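Local coordinates for hypothetical protein TTHA1013 (PDB 1WV8) that is of unknown function but belongs to the DUF1902 family, which is probably related to Met-repressor-like proteins, at residues A19-D22 and D23-G26. Numbering follows the deposited sequence.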
# COMPACT_ATOMS: atom_id res chain seq x y z
N ALA A 19 -1.15 2.83 11.15
CA ALA A 19 -0.77 3.90 10.23
C ALA A 19 0.37 4.75 10.76
O ALA A 19 0.44 5.08 11.94
CB ALA A 19 -1.98 4.76 9.93
N GLU A 20 1.28 5.12 9.86
CA GLU A 20 2.42 5.95 10.19
C GLU A 20 2.70 6.87 9.02
O GLU A 20 2.80 6.42 7.88
CB GLU A 20 3.65 5.07 10.46
CG GLU A 20 4.93 5.82 10.73
CD GLU A 20 4.81 6.77 11.92
OE1 GLU A 20 3.93 6.54 12.77
OE2 GLU A 20 5.60 7.74 11.98
N SER A 21 2.85 8.17 9.27
CA SER A 21 3.12 9.08 8.17
C SER A 21 3.98 10.28 8.51
O SER A 21 3.75 10.96 9.50
CB SER A 21 1.82 9.58 7.56
OG SER A 21 2.08 10.40 6.43
N ASP A 22 4.97 10.54 7.67
CA ASP A 22 5.87 11.67 7.85
C ASP A 22 5.27 12.89 7.14
O ASP A 22 5.72 14.02 7.34
CB ASP A 22 7.24 11.34 7.26
CG ASP A 22 8.33 12.27 7.78
OD1 ASP A 22 8.61 12.23 9.00
OD2 ASP A 22 8.90 13.03 6.97
N ASP A 23 4.26 12.66 6.30
CA ASP A 23 3.60 13.74 5.57
C ASP A 23 2.32 14.21 6.27
O ASP A 23 1.83 15.30 6.00
CB ASP A 23 3.25 13.30 4.13
CG ASP A 23 4.47 12.99 3.27
OD1 ASP A 23 5.52 13.65 3.46
OD2 ASP A 23 4.39 12.10 2.40
N VAL A 24 1.79 13.39 7.17
CA VAL A 24 0.56 13.72 7.88
C VAL A 24 0.81 13.85 9.39
O VAL A 24 1.18 12.88 10.05
CB VAL A 24 -0.52 12.65 7.63
CG1 VAL A 24 -1.80 13.02 8.33
CG2 VAL A 24 -0.76 12.51 6.14
N PRO A 25 0.59 15.05 9.95
CA PRO A 25 0.78 15.36 11.37
C PRO A 25 -0.18 14.67 12.32
O PRO A 25 -1.35 14.45 12.00
CB PRO A 25 0.60 16.88 11.42
CG PRO A 25 0.96 17.33 10.03
CD PRO A 25 0.28 16.28 9.20
N GLY A 26 0.33 14.33 13.50
CA GLY A 26 -0.47 13.68 14.52
C GLY A 26 -1.31 12.52 14.06
O GLY A 26 -2.44 12.35 14.52
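With chi1 of Ser21 at -176°, OG stands anti to its own backbone N and leans beside its carbonyl carbon, toward the amides of Asp23 and Val24. This geometry defines an ST turn in the loop that leads from strand 16-20 to strand 30-31. The diagnostic bond runs from Asp23 N to Ser21 OG, 3.1 Å long with an N-H...O angle of 141°. A second amide, Val24 N, also reaches Ser21 OG at 3.1 Å, but its 134° angle marks a weak bond. Backbone evidence agrees: Asp22 and Asp23 both adopt helical phi/psi values, and the chain bends until CA of Ser21 and CA of Val24 lie 5.3 Å apart. The hydroxyl also donates to Lys5 O, while Asp23 OD2 accepts from Lys5 N, so the turn grips both polar backbone atoms of a residue in the adjacent antiparallel strand 3-11. Replacing Ser21 by alanine removes OG, which is likely to leave the amides of Asp23 and Val24 and the Lys5 carbonyl without their shared partner, making the turn freer to shift. Val24 is buried and rests against Val45 of helix 34-51; its CG1 is anti to its backbone N, which sets the other branch, CG2, beside that N and 3.5 Å from Ser21 OG. Asp22 OD2 and Asp23 OD1 come within 4.9 Å without touching, so some like-charge repulsion is likely. Alongside the hydroxyl contact, Val24 CB packs 3.9 Å from Ser21 CB.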